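Local atomic coordinates of ABC transporter substrate binding protein (Ribose) (Agrobacterium vitis, PDB entry 4WUT), a protein that probably serves as the sugar-binding component of an ABC transporter, holding a carbohydrate such as D-fucose between its two lobes. Residues P62-A67 and Q192-T197. Residues are numbered along the deposited sequence; the frame is centred on the assembly and turned at random.
Sequences PAAESA and QSQMAT. With FCB (beta-D-fucopyranose), chain E.
Ser193 and Glu65 make the direct hydrogen bond between 62-67 and 192-197: Ser193 OG donates to Glu65 OE1 over 2.7 Å, reaching the oxygen from above the carboxylate plane, 59° out of it. The same Glu65 OE1 accepts from O4 of beta-D-fucopyranose at 2.8 Å, so two donors grip one oxygen. The other oxygen, Glu65 OE2, is hydrogen-bonded to Trp38 NE1, and bonds to both oxygens should fix the rotation of the carboxylate. Glu65 gets there with CG opposite its carbonyl carbon (chi1 -60°) and the chain extended beyond. Ser193 OG is itself tied to Asn219 ND2, another residue of the sugar pocket, so one hydroxyl links two pocket residues.

Van der Waals contact is thin; the whole interface buries 204 Å², both segments summed. Carbon meets carbon where the Glu65 stem runs beside Ser193, CG lying 3.8 Å from Ser193 CB. Farther out, Ser66 CB lies 3.8 Å from the amide oxygen OE1 of Gln192, while the methyl CB of Ala64 sits 3.6 Å from Gln194 NE2.

Water carries the remaining polar links. The bend at chi2 of Gln194 (-65°) folds its amide back to the opposing loop, where NE2 donates to two waters: water 1 at 2.8 Å, which in turn donates to Ala63 O, and water 3 at 3.0 Å, hydrogen-bonded to Ser66 OG. Water 2 accepts from Glu65 N at 2.8 Å and donates weakly to Gln192 O.

The loop after strand 56-60 includes a type I turn, Ala64 to Ala67, closed by Ala67 N to Ala64 O; its partner loop joins strand 184-190 to helix 195-208. These outermost strands belong to different lobes, and the meeting of their loops over a bound sugar, here with bridging waters, is consistent with the closed, ligand-bound cleft of a periplasmic sugar-binding protein.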
loop_
_atom_site.group_PDB
_atom_site.type_symbol
_atom_site.label_atom_id
_atom_site.label_comp_id
_atom_site.label_asym_id
_atom_site.label_seq_id
_atom_site.Cartn_x
_atom_site.Cartn_y
_atom_site.Cartn_z
ATOM N N PRO A 62 12.086 8.085 3.949
ATOM C CA PRO A 62 13.228 7.409 4.574
ATOM C C PRO A 62 13.730 6.235 3.752
ATOM O O PRO A 62 13.200 5.930 2.686
ATOM C CB PRO A 62 12.662 6.918 5.918
ATOM C CG PRO A 62 11.508 7.829 6.194
ATOM C CD PRO A 62 10.910 8.106 4.836
ATOM N N ALA A 63 14.752 5.558 4.270
ATOM C CA ALA A 63 15.358 4.457 3.550
ATOM C C ALA A 63 14.548 3.183 3.600
ATOM O O ALA A 63 14.765 2.289 2.794
ATOM C CB ALA A 63 16.732 4.193 4.095
ATOM N N ALA A 64 13.602 3.096 4.527
ATOM C CA ALA A 64 12.795 1.892 4.665
ATOM C C ALA A 64 11.474 2.261 5.323
ATOM O O ALA A 64 11.389 3.238 6.055
ATOM C CB ALA A 64 13.510 0.877 5.509
ATOM N N GLU A 65 10.437 1.472 5.055
ATOM C CA GLU A 65 9.124 1.745 5.627
ATOM C C GLU A 65 9.047 1.568 7.128
ATOM O O GLU A 65 8.152 2.111 7.773
ATOM C CB GLU A 65 8.046 0.866 4.958
ATOM C CG GLU A 65 7.927 1.105 3.453
ATOM C CD GLU A 65 6.599 0.710 2.849
ATOM O OE1 GLU A 65 5.801 -0.055 3.486
ATOM O OE2 GLU A 65 6.340 1.216 1.729
ATOM N N SER A 66 10.004 0.830 7.683
ATOM C CA SER A 66 10.111 0.624 9.120
ATOM C C SER A 66 10.784 1.795 9.853
ATOM O O SER A 66 10.783 1.838 11.087
ATOM C CB SER A 66 10.908 -0.655 9.395
ATOM O OG SER A 66 12.147 -0.664 8.717
ATOM N N ALA A 67 11.368 2.721 9.094
ATOM C CA ALA A 67 12.074 3.872 9.672
ATOM C C ALA A 67 11.089 4.965 10.030
ATOM O O ALA A 67 10.994 5.978 9.328
ATOM C CB ALA A 67 13.048 4.419 8.684
ATOM N N GLN A 192 8.589 -6.245 7.063
ATOM C CA GLN A 192 9.050 -4.838 7.179
ATOM C C GLN A 192 9.194 -4.155 5.798
ATOM O O GLN A 192 9.956 -3.209 5.608
ATOM C CB GLN A 192 10.353 -4.710 7.992
ATOM C CG GLN A 192 10.291 -5.443 9.312
ATOM C CD GLN A 192 9.163 -4.961 10.156
ATOM O OE1 GLN A 192 8.786 -3.789 10.098
ATOM N NE2 GLN A 192 8.615 -5.854 10.957
ATOM N N SER A 193 8.394 -4.640 4.842
ATOM C CA SER A 193 8.442 -4.164 3.444
ATOM C C SER A 193 9.814 -4.352 2.770
ATOM O O SER A 193 10.186 -3.616 1.852
ATOM C CB SER A 193 7.961 -2.724 3.310
ATOM O OG SER A 193 6.554 -2.685 3.580
ATOM N N GLN A 194 10.548 -5.354 3.243
ATOM C CA GLN A 194 11.832 -5.712 2.645
ATOM C C GLN A 194 11.628 -6.974 1.823
ATOM O O GLN A 194 11.261 -8.026 2.361
ATOM C CB GLN A 194 12.898 -5.944 3.714
ATOM C CG GLN A 194 13.282 -4.711 4.496
ATOM C CD GLN A 194 13.950 -3.669 3.637
ATOM O OE1 GLN A 194 14.519 -3.977 2.582
ATOM N NE2 GLN A 194 13.887 -2.425 4.073
HETATM N N MSE A 195 11.827 -6.855 0.505
HETATM C CA MSE A 195 11.723 -7.979 -0.424
HETATM C C MSE A 195 12.510 -9.192 0.075
HETATM O O MSE A 195 11.984 -10.315 0.121
HETATM C CB MSE A 195 12.195 -7.595 -1.843
HETATM C CG MSE A 195 11.253 -6.668 -2.634
HETATM SE SE MSE A 195 11.835 -6.271 -4.509
HETATM C CE MSE A 195 13.216 -4.934 -4.158
ATOM N N ALA A 196 13.760 -8.957 0.459
ATOM C CA ALA A 196 14.642 -10.037 0.874
ATOM C C ALA A 196 14.141 -10.751 2.125
ATOM O O ALA A 196 14.261 -11.982 2.245
ATOM C CB ALA A 196 16.051 -9.527 1.095
ATOM N N THR A 197 13.535 -9.989 3.032
ATOM C CA THR A 197 12.987 -10.572 4.238
ATOM C C THR A 197 11.776 -11.447 3.912
ATOM O O THR A 197 11.647 -12.578 4.415
ATOM C CB THR A 197 12.599 -9.498 5.219
ATOM O OG1 THR A 197 13.778 -8.748 5.555
ATOM C CG2 THR A 197 12.019 -10.104 6.461
HETATM C C1 FCB E . 1.452 -0.680 -0.899
HETATM C C2 FCB E . 0.952 -0.114 0.423
HETATM C C3 FCB E . 1.789 0.943 0.898
HETATM C C4 FCB E . 3.272 0.488 0.949
HETATM C C5 FCB E . 3.578 -0.078 -0.465
HETATM C C6 FCB E . 5.044 -0.586 -0.594
HETATM O O1 FCB E . 0.786 -1.839 -1.076
HETATM O O2 FCB E . -0.378 0.415 0.159
HETATM O O3 FCB E . 1.308 1.289 2.222
HETATM O O4 FCB E . 3.492 -0.485 2.001
HETATM O O5 FCB E . 2.782 -1.150 -0.726
HETATM O O HOH W 1 15.676 -0.416 3.183
HETATM O O HOH W 2 10.900 -0.820 3.507
HETATM O O HOH W 3 13.713 -2.249 7.087
#